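Heme oxygenase 1 (Neisseria meningitidis, PDB 1P3U) probably cleaves heme oxidatively, as heme oxygenases do, and holds the heme and its iron in a pocket between helices. Local coordinates at residues Lys67-Leu72 / Arg154-His159; Gly116-Ala121 / Asp147-His152; Phe123-Ala128 / His137-Leu142. All coordinates share one frame; numbering follows the deposited sequence.

The three contacts lie in the all-helical heme oxygenase fold and are nested along the chain: interaction 3 falls inside the loop closed by interaction 2, which falls inside the one closed by interaction 1. Interactions 1 and 2 share helix 149-161, using its later and earlier turns, with centres about 13 Å apart. Interactions 2 and 3 also have centres about 13 Å apart and touch directly: R149 NH2 lies 2.7 Å from L142 O, a probable hydrogen bond. Both reach the heme, through the consecutive helices 104-119 and 122-129. Interaction 1, about 24 Å centre to centre from interaction 3, joins helix 63-68 to helix 149-161, which lies behind the distal, heme-facing helix 104-119.

Interaction 1 of 3, residues Lys67-Leu72 / Arg154-His159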
loop_
_atom_site.group_PDB
_atom_site.type_symbol
_atom_site.label_atom_id
_atom_site.label_comp_id
_atom_site.label_asym_id
_atom_site.label_seq_id
_atom_site.Cartn_x
_atom_site.Cartn_y
_atom_site.Cartn_z
ATOM N N LYS A 67 19.322 -7.824 -1.104
ATOM C CA LYS A 67 20.540 -8.144 -1.844
ATOM C C LYS A 67 20.333 -7.838 -3.324
ATOM O O LYS A 67 21.284 -7.534 -4.048
ATOM C CB LYS A 67 20.891 -9.624 -1.670
ATOM C CG LYS A 67 21.536 -9.970 -0.339
ATOM C CD LYS A 67 22.874 -9.265 -0.179
ATOM C CE LYS A 67 23.611 -9.761 1.054
ATOM N NZ LYS A 67 24.940 -9.102 1.223
ATOM N N ALA A 68 19.082 -7.923 -3.765
ATOM C CA ALA A 68 18.725 -7.664 -5.156
ATOM C C ALA A 68 18.228 -6.233 -5.342
ATOM O O ALA A 68 18.315 -5.669 -6.433
ATOM C CB ALA A 68 17.653 -8.646 -5.605
ATOM N N ILE A 69 17.698 -5.656 -4.268
ATOM C CA ILE A 69 17.183 -4.293 -4.287
ATOM C C ILE A 69 17.856 -3.520 -3.156
ATOM O O ILE A 69 17.382 -3.521 -2.021
ATOM C CB ILE A 69 15.657 -4.276 -4.065
ATOM C CG1 ILE A 69 14.972 -5.177 -5.099
ATOM C CG2 ILE A 69 15.134 -2.852 -4.166
ATOM C CD1 ILE A 69 13.466 -5.319 -4.897
ATOM N N PRO A 70 18.973 -2.841 -3.458
ATOM C CA PRO A 70 19.718 -2.064 -2.460
ATOM C C PRO A 70 18.915 -0.973 -1.758
ATOM O O PRO A 70 18.255 -0.163 -2.403
ATOM C CB PRO A 70 20.880 -1.497 -3.270
ATOM C CG PRO A 70 20.264 -1.306 -4.633
ATOM C CD PRO A 70 19.508 -2.604 -4.810
ATOM N N GLU A 71 18.983 -0.964 -0.429
ATOM C CA GLU A 71 18.289 0.028 0.391
ATOM C C GLU A 71 16.779 -0.193 0.481
ATOM O O GLU A 71 16.044 0.710 0.885
ATOM C CB GLU A 71 18.561 1.435 -0.147
ATOM C CG GLU A 71 20.034 1.765 -0.283
ATOM C CD GLU A 71 20.720 1.935 1.054
ATOM O OE1 GLU A 71 20.481 2.967 1.723
ATOM O OE2 GLU A 71 21.495 1.033 1.438
ATOM N N LEU A 72 16.312 -1.382 0.116
ATOM C CA LEU A 72 14.877 -1.664 0.175
ATOM C C LEU A 72 14.332 -1.517 1.592
ATOM O O LEU A 72 13.197 -1.078 1.793
ATOM C CB LEU A 72 14.581 -3.077 -0.325
ATOM C CG LEU A 72 13.126 -3.528 -0.157
ATOM C CD1 LEU A 72 12.215 -2.713 -1.072
ATOM C CD2 LEU A 72 13.012 -5.004 -0.478
ATOM N N ARG A 154 10.617 4.765 -10.621
ATOM C CA ARG A 154 11.300 4.231 -11.793
ATOM C C ARG A 154 12.539 3.435 -11.401
ATOM O O ARG A 154 12.848 2.417 -12.018
ATOM C CB ARG A 154 11.683 5.358 -12.759
ATOM C CG ARG A 154 10.479 6.092 -13.319
ATOM C CD ARG A 154 10.848 7.013 -14.471
ATOM N NE ARG A 154 9.692 7.803 -14.885
ATOM C CZ ARG A 154 9.217 8.842 -14.207
ATOM N NH1 ARG A 154 9.803 9.225 -13.083
ATOM N NH2 ARG A 154 8.143 9.492 -14.643
ATOM N N ALA A 155 13.242 3.892 -10.369
ATOM C CA ALA A 155 14.442 3.200 -9.911
ATOM C C ALA A 155 14.035 1.872 -9.295
ATOM O O ALA A 155 14.722 0.858 -9.454
ATOM C CB ALA A 155 15.181 4.047 -8.890
ATOM N N PHE A 156 12.900 1.880 -8.601
ATOM C CA PHE A 156 12.397 0.675 -7.967
ATOM C C PHE A 156 11.969 -0.332 -9.025
ATOM O O PHE A 156 12.246 -1.521 -8.905
ATOM C CB PHE A 156 11.209 1.008 -7.062
ATOM C CG PHE A 156 10.613 -0.190 -6.395
ATOM C CD1 PHE A 156 11.315 -0.867 -5.403
ATOM C CD2 PHE A 156 9.370 -0.671 -6.787
ATOM C CE1 PHE A 156 10.786 -2.011 -4.813
ATOM C CE2 PHE A 156 8.836 -1.811 -6.203
ATOM C CZ PHE A 156 9.548 -2.483 -5.215
ATOM N N VAL A 157 11.298 0.153 -10.065
ATOM C CA VAL A 157 10.826 -0.704 -11.146
ATOM C C VAL A 157 11.977 -1.409 -11.860
ATOM O O VAL A 157 11.850 -2.562 -12.270
ATOM C CB VAL A 157 10.007 0.110 -12.166
ATOM C CG1 VAL A 157 9.646 -0.753 -13.364
ATOM C CG2 VAL A 157 8.745 0.628 -11.498
ATOM N N GLU A 158 13.093 -0.710 -12.019
ATOM C CA GLU A 158 14.259 -1.295 -12.668
ATOM C C GLU A 158 14.675 -2.533 -11.879
ATOM O O GLU A 158 14.883 -3.605 -12.445
ATOM C CB GLU A 158 15.413 -0.287 -12.700
ATOM C CG GLU A 158 15.116 0.990 -13.476
ATOM C CD GLU A 158 15.043 0.772 -14.976
ATOM O OE1 GLU A 158 14.255 -0.087 -15.421
ATOM O OE2 GLU A 158 15.771 1.468 -15.717
ATOM N N HIS A 159 14.787 -2.375 -10.563
ATOM C CA HIS A 159 15.174 -3.474 -9.683
ATOM C C HIS A 159 14.183 -4.635 -9.752
ATOM O O HIS A 159 14.590 -5.797 -9.797
ATOM C CB HIS A 159 15.294 -2.972 -8.241
ATOM C CG HIS A 159 16.489 -2.099 -8.004
ATOM N ND1 HIS A 159 16.418 -0.918 -7.297
ATOM C CD2 HIS A 159 17.787 -2.248 -8.360
ATOM C CE1 HIS A 159 17.621 -0.375 -7.229
ATOM N NE2 HIS A 159 18.470 -1.162 -7.866
HETATM O O HOH W 1 17.209 -6.407 -9.089
#
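A68 O and H159 O are joined through one water, which donates to both carbonyls, at 3.0 Å to A68 O and 2.8 Å to H159 O. This bridge lies where the end of helix 63-68 and the turn after it pack against helix 149-161, within the all-helical heme oxygenase fold. No direct hydrogen bond crosses between 67-72 and 154-159; apart from the water, packing holds them together. H159 carries most of it. Its CG is anti to its own carbonyl carbon (chi1 -72°), and its ring reaches along the turn at I69 and P70. The CD corner of P70 lies over one face of the imidazole, with P70 CD 3.9 Å from the ring centroid and 25° off the ring normal, a CH-pi contact. The approach is displaced toward the rim, where P70 CD comes 3.5 Å from H159 NE2. I69 packs beside the base of the same side chain: its CG1 meets H159 CB at 3.9 Å, while its CG2 branch faces H159 ND1.

The chain reverses in a type II beta turn from I69 to L72, closed by the backbone bond from L72 N to I69 O. The turn brings two aliphatic side chains to one aromatic ring, that of F156 one helical turn before H159. F156 has CG anti to its backbone N (chi1 179°), which takes its ring to I69 and L72. The ring also touches M75 and, on helix 104-119, L111 and E115; its side chain is about 8 Å from the heme. L72 likewise packs on L111. Both aliphatic tips meet the same ring atom at an oblique angle: I69 CD1 lies 4.3 Å from F156 CE1, and L72 CD1 lies 4.1 Å from it.

Interaction 2 of 3, residues Gly116-Ala121 / Asp147-His152. With HEM (protoporphyrin IX containing Fe), chain B; NO (nitric oxide), chain C.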
loop_
_atom_site.group_PDB
_atom_site.type_symbol
_atom_site.label_atom_id
_atom_site.label_comp_id
_atom_site.label_asym_id
_atom_site.label_seq_id
_atom_site.Cartn_x
_atom_site.Cartn_y
_atom_site.Cartn_z
ATOM N N GLY A 116 3.967 0.544 -4.933
ATOM C CA GLY A 116 3.207 1.265 -5.933
ATOM C C GLY A 116 2.273 2.247 -5.244
ATOM O O GLY A 116 2.026 3.343 -5.750
ATOM N N SER A 117 1.751 1.860 -4.083
ATOM C CA SER A 117 0.841 2.735 -3.347
ATOM C C SER A 117 1.554 4.020 -2.954
ATOM O O SER A 117 0.922 5.058 -2.755
ATOM C CB SER A 117 0.298 2.040 -2.089
ATOM O OG SER A 117 1.262 1.982 -1.054
ATOM N N ASN A 118 2.876 3.941 -2.839
ATOM C CA ASN A 118 3.684 5.100 -2.484
ATOM C C ASN A 118 3.735 6.045 -3.681
ATOM O O ASN A 118 3.669 7.270 -3.531
ATOM C CB ASN A 118 5.091 4.640 -2.084
ATOM C CG ASN A 118 5.989 5.785 -1.672
ATOM O OD1 ASN A 118 5.540 6.755 -1.057
ATOM N ND2 ASN A 118 7.278 5.668 -1.986
ATOM N N LEU A 119 3.839 5.471 -4.874
ATOM C CA LEU A 119 3.868 6.259 -6.098
ATOM C C LEU A 119 2.542 6.998 -6.286
ATOM O O LEU A 119 2.519 8.198 -6.570
ATOM C CB LEU A 119 4.103 5.355 -7.312
ATOM C CG LEU A 119 3.833 6.009 -8.674
ATOM C CD1 LEU A 119 4.956 6.984 -9.015
ATOM C CD2 LEU A 119 3.707 4.943 -9.741
ATOM N N GLY A 120 1.438 6.274 -6.120
ATOM C CA GLY A 120 0.127 6.873 -6.317
ATOM C C GLY A 120 -0.492 7.609 -5.144
ATOM O O GLY A 120 -1.635 8.059 -5.234
ATOM N N ALA A 121 0.253 7.757 -4.054
ATOM C CA ALA A 121 -0.258 8.431 -2.867
ATOM C C ALA A 121 -0.431 9.943 -3.014
ATOM O O ALA A 121 -0.882 10.605 -2.085
ATOM C CB ALA A 121 0.649 8.129 -1.674
ATOM N N ASP A 147 13.331 12.034 -3.453
ATOM C CA ASP A 147 13.823 12.026 -4.828
ATOM C C ASP A 147 12.704 12.267 -5.831
ATOM O O ASP A 147 12.946 12.354 -7.038
ATOM C CB ASP A 147 14.490 10.683 -5.133
ATOM C CG ASP A 147 15.722 10.440 -4.284
ATOM O OD1 ASP A 147 16.193 9.284 -4.232
ATOM O OD2 ASP A 147 16.221 11.408 -3.674
ATOM N N GLY A 148 11.481 12.391 -5.325
ATOM C CA GLY A 148 10.337 12.586 -6.192
ATOM C C GLY A 148 9.653 11.239 -6.338
ATOM O O GLY A 148 10.329 10.208 -6.376
ATOM N N ARG A 149 8.325 11.237 -6.410
ATOM C CA ARG A 149 7.575 9.990 -6.538
ATOM C C ARG A 149 7.972 9.205 -7.784
ATOM O O ARG A 149 8.264 8.011 -7.710
ATOM C CB ARG A 149 6.067 10.266 -6.578
ATOM C CG ARG A 149 5.490 10.861 -5.298
ATOM C CD ARG A 149 3.968 10.985 -5.394
ATOM N NE ARG A 149 3.407 11.789 -4.310
ATOM C CZ ARG A 149 3.187 11.356 -3.072
ATOM N NH1 ARG A 149 3.472 10.105 -2.733
ATOM N NH2 ARG A 149 2.687 12.185 -2.166
ATOM N N GLY A 150 7.980 9.884 -8.926
ATOM C CA GLY A 150 8.322 9.232 -10.176
ATOM C C GLY A 150 9.745 8.710 -10.244
ATOM O O GLY A 150 9.968 7.556 -10.617
ATOM N N LYS A 151 10.710 9.557 -9.898
ATOM C CA LYS A 151 12.113 9.157 -9.922
ATOM C C LYS A 151 12.376 7.978 -8.997
ATOM O O LYS A 151 13.094 7.044 -9.354
ATOM C CB LYS A 151 13.010 10.329 -9.518
ATOM C CG LYS A 151 13.186 11.377 -10.605
ATOM C CD LYS A 151 13.851 10.782 -11.835
ATOM C CE LYS A 151 14.090 11.840 -12.900
ATOM N NZ LYS A 151 14.713 11.246 -14.111
ATOM N N HIS A 152 11.787 8.021 -7.809
ATOM C CA HIS A 152 11.973 6.951 -6.839
ATOM C C HIS A 152 11.368 5.643 -7.336
ATOM O O HIS A 152 11.961 4.569 -7.173
ATOM C CB HIS A 152 11.342 7.347 -5.504
ATOM C CG HIS A 152 11.318 6.241 -4.500
ATOM N ND1 HIS A 152 12.468 5.667 -3.999
ATOM C CD2 HIS A 152 10.284 5.576 -3.932
ATOM C CE1 HIS A 152 12.142 4.694 -3.167
ATOM N NE2 HIS A 152 10.824 4.617 -3.109
HETATM C CHA HEM B . -0.618 3.732 -8.634
HETATM C CHB HEM B . -4.439 6.388 -7.328
HETATM C CHC HEM B . -4.889 3.691 -3.308
HETATM C CHD HEM B . -1.483 0.673 -4.958
HETATM C C1A HEM B . -1.562 4.739 -8.560
HETATM C C2A HEM B . -1.646 5.839 -9.543
HETATM C C3A HEM B . -2.750 6.532 -9.201
HETATM C C4A HEM B . -3.326 5.904 -8.016
HETATM C CMA HEM B . -3.287 7.716 -9.981
HETATM C CAA HEM B . -0.653 6.125 -10.674
HETATM C CBA HEM B . 0.371 7.161 -10.253
HETATM C CGA HEM B . 1.433 7.395 -11.309
HETATM O O1A HEM B . 2.212 8.363 -11.165
HETATM O O2A HEM B . 1.491 6.609 -12.281
HETATM C C1B HEM B . -4.939 5.811 -6.145
HETATM C C2B HEM B . -5.981 6.416 -5.333
HETATM C C3B HEM B . -6.088 5.709 -4.182
HETATM C C4B HEM B . -5.081 4.651 -4.293
HETATM C CMB HEM B . -6.774 7.658 -5.730
HETATM C CAB HEM B . -6.924 5.895 -3.063
HETATM C CBB HEM B . -8.248 6.480 -3.063
HETATM C C1C HEM B . -3.965 2.652 -3.394
HETATM C C2C HEM B . -3.824 1.611 -2.389
HETATM C C3C HEM B . -2.925 0.708 -2.882
HETATM C C4C HEM B . -2.474 1.256 -4.164
HETATM C CMC HEM B . -4.456 1.630 -0.995
HETATM C CAC HEM B . -2.513 -0.518 -2.349
HETATM C CBC HEM B . -2.642 -1.007 -0.986
HETATM C C1D HEM B . -0.981 1.221 -6.149
HETATM C C2D HEM B . -0.018 0.568 -7.033
HETATM C C3D HEM B . 0.247 1.438 -8.031
HETATM C C4D HEM B . -0.574 2.617 -7.789
HETATM C CMD HEM B . 0.620 -0.797 -6.818
HETATM C CAD HEM B . 1.306 1.230 -9.104
HETATM C CBD HEM B . 0.739 1.124 -10.503
HETATM C CGD HEM B . 1.823 0.915 -11.533
HETATM O O1D HEM B . 2.333 -0.221 -11.634
HETATM O O2D HEM B . 2.168 1.892 -12.231
HETATM N NA HEM B . -2.579 4.797 -7.634
HETATM N NB HEM B . -4.383 4.715 -5.492
HETATM N NC HEM B . -3.142 2.442 -4.471
HETATM N ND HEM B . -1.367 2.448 -6.673
HETATM FE FE HEM B . -2.864 3.596 -6.074
HETATM N N NO C . -1.998 4.578 -5.174
HETATM O O NO C . -1.887 5.159 -4.163
HETATM O O HOH W 2 3.860 8.680 -0.197
#
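The distal side of the heme pocket is formed here by the last turn of helix 104-119, whose side away from the heme packs against the start of helix 149-161. G116 and G120 pass directly over the porphyrin: G116 C is 3.4 Å from heme C2D, and G120 CA is 3.5 Å from heme C1A. Nitric oxide is bound to the iron through its N (1.6 Å), and its O lies against the backbone of S117 and G120, 3.1 Å from S117 O. On the other side, R149 extends from CG to NE across the helix end. Its NH1 gives a weak, bent hydrogen bond to N118 O (3.0 Å, 129°), and A121 C lies over one guanidinium face. A water in the guanidinium plane accepts from R149 NH1 and lies 2.7 Å from N118 OD1, to which it can donate. N118 ND2 lies 3.6 Å from H152 CD2, the amide and ring planes 69° apart, and is hydrogen-bonded to E115. L119 turns its CD2 to a heme propionate, 3.7 Å from heme CGA. The guanidinium thus spans two backbone carbonyls, weakly N118 O and, through NH2, more firmly L142 O of the loop; its positive charge probably complements both.

Interaction 3 of 3, residues Phe123-Ala128 / His137-Leu142; sequences FLFKHA and HGARHL. With HEM (protoporphyrin IX containing Fe), chain B.
L142 packs against F125 through both its side chain and its carbonyl. L142 CB lies 3.8 Å from F125 CD1, and L142 O comes 3.6 Å from F125 CB, approaching the phenyl ring obliquely. F125 has CG anti to its backbone N (chi1 -171°), which lays the ring along the loop so that its far end reaches A139. There F125 CE1 is 3.6 Å from A139 O and 4.0 Å from A139 CB. A139 also packs methyl to methyl against A128, CB to CB at 3.8 Å. The isobutyl group of L142 points into the helix surface between L124 and A128: its CD1 touches L124 CB at 4.0 Å, and its CD2 lies near the same atom and L124 CD1. No hydrogen bond crosses this largely apolar, buried contact, in which two carbonyl oxygens also lie against F125.

In the heme oxygenase fold this is where the loop after helix 122-129 doubles back on that helix before leading to helix 149-161. The backbone bond from L142 N to A139 O curls the loop so that the side chains of A139 and L142 both face the helix. Helix 122-129 meanwhile presents other side chains to the heme. L124 CD2 is 4.0 Å from heme CAB, a vinyl carbon, and F123 CD2 is 3.6 Å from the heme methyl CMB. L124 CD1 lies near both L142 CD2 and heme CAB.

Farther out, polar groups hold the loop from its other side. H141 ND1 bonds to D84, and R140 NE forms a salt bridge with D87, both on helix 78-87. G138 O is hydrogen-bonded to Y42 OH of helix 39-60.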
loop_
_atom_site.group_PDB
_atom_site.type_symbol
_atom_site.label_atom_id
_atom_site.label_comp_id
_atom_site.label_asym_id
_atom_site.label_seq_id
_atom_site.Cartn_x
_atom_site.Cartn_y
_atom_site.Cartn_z
ATOM N N PHE A 123 -2.617 11.712 -4.668
ATOM C CA PHE A 123 -4.012 12.118 -4.506
ATOM C C PHE A 123 -4.403 12.175 -3.033
ATOM O O PHE A 123 -4.936 13.177 -2.557
ATOM C CB PHE A 123 -4.935 11.148 -5.248
ATOM C CG PHE A 123 -6.392 11.522 -5.176
ATOM C CD1 PHE A 123 -6.931 12.456 -6.057
ATOM C CD2 PHE A 123 -7.225 10.941 -4.222
ATOM C CE1 PHE A 123 -8.283 12.807 -5.991
ATOM C CE2 PHE A 123 -8.580 11.285 -4.147
ATOM C CZ PHE A 123 -9.108 12.221 -5.037
ATOM N N LEU A 124 -4.146 11.093 -2.306
ATOM C CA LEU A 124 -4.472 11.057 -0.885
ATOM C C LEU A 124 -3.757 12.167 -0.112
ATOM O O LEU A 124 -4.332 12.776 0.786
ATOM C CB LEU A 124 -4.087 9.702 -0.290
ATOM C CG LEU A 124 -4.912 8.517 -0.788
ATOM C CD1 LEU A 124 -4.315 7.210 -0.255
ATOM C CD2 LEU A 124 -6.348 8.681 -0.319
ATOM N N PHE A 125 -2.499 12.419 -0.464
ATOM C CA PHE A 125 -1.713 13.451 0.205
ATOM C C PHE A 125 -2.345 14.826 -0.009
ATOM O O PHE A 125 -2.392 15.644 0.908
ATOM C CB PHE A 125 -0.274 13.439 -0.333
ATOM C CG PHE A 125 0.677 14.318 0.433
ATOM C CD1 PHE A 125 0.824 14.174 1.808
ATOM C CD2 PHE A 125 1.456 15.261 -0.232
ATOM C CE1 PHE A 125 1.738 14.956 2.514
ATOM C CE2 PHE A 125 2.374 16.048 0.463
ATOM C CZ PHE A 125 2.515 15.894 1.841
ATOM N N LYS A 126 -2.842 15.075 -1.217
ATOM C CA LYS A 126 -3.473 16.357 -1.514
ATOM C C LYS A 126 -4.686 16.577 -0.620
ATOM O O LYS A 126 -4.866 17.660 -0.060
ATOM C CB LYS A 126 -3.917 16.430 -2.978
ATOM C CG LYS A 126 -4.599 17.750 -3.334
ATOM C CD LYS A 126 -5.220 17.732 -4.721
ATOM C CE LYS A 126 -5.894 19.074 -5.021
ATOM N NZ LYS A 126 -6.634 19.079 -6.312
ATOM N N HIS A 127 -5.512 15.544 -0.467
ATOM C CA HIS A 127 -6.704 15.680 0.355
ATOM C C HIS A 127 -6.435 15.669 1.848
ATOM O O HIS A 127 -7.210 16.232 2.626
ATOM C CB HIS A 127 -7.741 14.624 -0.040
ATOM C CG HIS A 127 -8.408 14.926 -1.342
ATOM N ND1 HIS A 127 -7.906 14.505 -2.555
ATOM C CD2 HIS A 127 -9.477 15.705 -1.628
ATOM C CE1 HIS A 127 -8.635 15.016 -3.531
ATOM N NE2 HIS A 127 -9.595 15.748 -2.995
ATOM N N ALA A 128 -5.336 15.040 2.252
ATOM C CA ALA A 128 -4.970 15.016 3.655
ATOM C C ALA A 128 -4.602 16.459 3.984
ATOM O O ALA A 128 -4.953 16.983 5.043
ATOM C CB ALA A 128 -3.770 14.092 3.881
ATOM N N HIS A 137 3.116 16.264 9.862
ATOM C CA HIS A 137 2.079 16.018 10.856
ATOM C C HIS A 137 0.843 15.359 10.239
ATOM O O HIS A 137 0.213 15.923 9.346
ATOM C CB HIS A 137 1.692 17.348 11.507
ATOM C CG HIS A 137 0.679 17.223 12.601
ATOM N ND1 HIS A 137 0.972 16.676 13.832
ATOM C CD2 HIS A 137 -0.623 17.589 12.653
ATOM C CE1 HIS A 137 -0.105 16.713 14.595
ATOM N NE2 HIS A 137 -1.087 17.263 13.904
ATOM N N GLY A 138 0.519 14.155 10.704
ATOM C CA GLY A 138 -0.660 13.457 10.215
ATOM C C GLY A 138 -0.601 12.733 8.882
ATOM O O GLY A 138 -1.310 11.739 8.697
ATOM N N ALA A 139 0.216 13.216 7.949
ATOM C CA ALA A 139 0.318 12.582 6.634
ATOM C C ALA A 139 1.761 12.320 6.206
ATOM O O ALA A 139 2.113 12.453 5.033
ATOM C CB ALA A 139 -0.394 13.439 5.580
ATOM N N ARG A 140 2.590 11.931 7.165
ATOM C CA ARG A 140 3.991 11.643 6.896
ATOM C C ARG A 140 4.127 10.453 5.955
ATOM O O ARG A 140 5.017 10.429 5.102
ATOM C CB ARG A 140 4.716 11.323 8.205
ATOM C CG ARG A 140 4.587 12.380 9.286
ATOM C CD ARG A 140 4.900 11.764 10.646
ATOM N NE ARG A 140 4.778 12.695 11.766
ATOM C CZ ARG A 140 5.766 13.454 12.238
ATOM N NH1 ARG A 140 6.978 13.410 11.691
ATOM N NH2 ARG A 140 5.546 14.250 13.278
ATOM N N HIS A 141 3.247 9.464 6.106
ATOM C CA HIS A 141 3.324 8.269 5.270
ATOM C C HIS A 141 2.843 8.478 3.843
ATOM O O HIS A 141 3.014 7.600 2.998
ATOM C CB HIS A 141 2.544 7.104 5.898
ATOM C CG HIS A 141 1.066 7.152 5.656
ATOM N ND1 HIS A 141 0.222 7.995 6.348
ATOM C CD2 HIS A 141 0.278 6.446 4.809
ATOM C CE1 HIS A 141 -1.021 7.805 5.941
ATOM N NE2 HIS A 141 -1.015 6.871 5.006
ATOM N N LEU A 142 2.251 9.638 3.576
ATOM C CA LEU A 142 1.742 9.945 2.245
ATOM C C LEU A 142 2.609 10.952 1.492
ATOM O O LEU A 142 2.411 11.176 0.298
ATOM C CB LEU A 142 0.306 10.477 2.342
ATOM C CG LEU A 142 -0.745 9.508 2.894
ATOM C CD1 LEU A 142 -2.068 10.247 3.102
ATOM C CD2 LEU A 142 -0.926 8.346 1.935
HETATM C CHA HEM B . -0.618 3.732 -8.634
HETATM C CHB HEM B . -4.439 6.388 -7.328
HETATM C CHC HEM B . -4.889 3.691 -3.308
HETATM C CHD HEM B . -1.483 0.673 -4.958
HETATM C C1A HEM B . -1.562 4.739 -8.560
HETATM C C2A HEM B . -1.646 5.839 -9.543
HETATM C C3A HEM B . -2.750 6.532 -9.201
HETATM C C4A HEM B . -3.326 5.904 -8.016
HETATM C CMA HEM B . -3.287 7.716 -9.981
HETATM C CAA HEM B . -0.653 6.125 -10.674
HETATM C CBA HEM B . 0.371 7.161 -10.253
HETATM C CGA HEM B . 1.433 7.395 -11.309
HETATM O O1A HEM B . 2.212 8.363 -11.165
HETATM O O2A HEM B . 1.491 6.609 -12.281
HETATM C C1B HEM B . -4.939 5.811 -6.145
HETATM C C2B HEM B . -5.981 6.416 -5.333
HETATM C C3B HEM B . -6.088 5.709 -4.182
HETATM C C4B HEM B . -5.081 4.651 -4.293
HETATM C CMB HEM B . -6.774 7.658 -5.730
HETATM C CAB HEM B . -6.924 5.895 -3.063
HETATM C CBB HEM B . -8.248 6.480 -3.063
HETATM C C1C HEM B . -3.965 2.652 -3.394
HETATM C C2C HEM B . -3.824 1.611 -2.389
HETATM C C3C HEM B . -2.925 0.708 -2.882
HETATM C C4C HEM B . -2.474 1.256 -4.164
HETATM C CMC HEM B . -4.456 1.630 -0.995
HETATM C CAC HEM B . -2.513 -0.518 -2.349
HETATM C CBC HEM B . -2.642 -1.007 -0.986
HETATM C C1D HEM B . -0.981 1.221 -6.149
HETATM C C2D HEM B . -0.018 0.568 -7.033
HETATM C C3D HEM B . 0.247 1.438 -8.031
HETATM C C4D HEM B . -0.574 2.617 -7.789
HETATM C CMD HEM B . 0.620 -0.797 -6.818
HETATM C CAD HEM B . 1.306 1.230 -9.104
HETATM C CBD HEM B . 0.739 1.124 -10.503
HETATM C CGD HEM B . 1.823 0.915 -11.533
HETATM O O1D HEM B . 2.333 -0.221 -11.634
HETATM O O2D HEM B . 2.168 1.892 -12.231
HETATM N NA HEM B . -2.579 4.797 -7.634
HETATM N NB HEM B . -4.383 4.715 -5.492
HETATM N NC HEM B . -3.142 2.442 -4.471
HETATM N ND HEM B . -1.367 2.448 -6.673
HETATM FE FE HEM B . -2.864 3.596 -6.074
#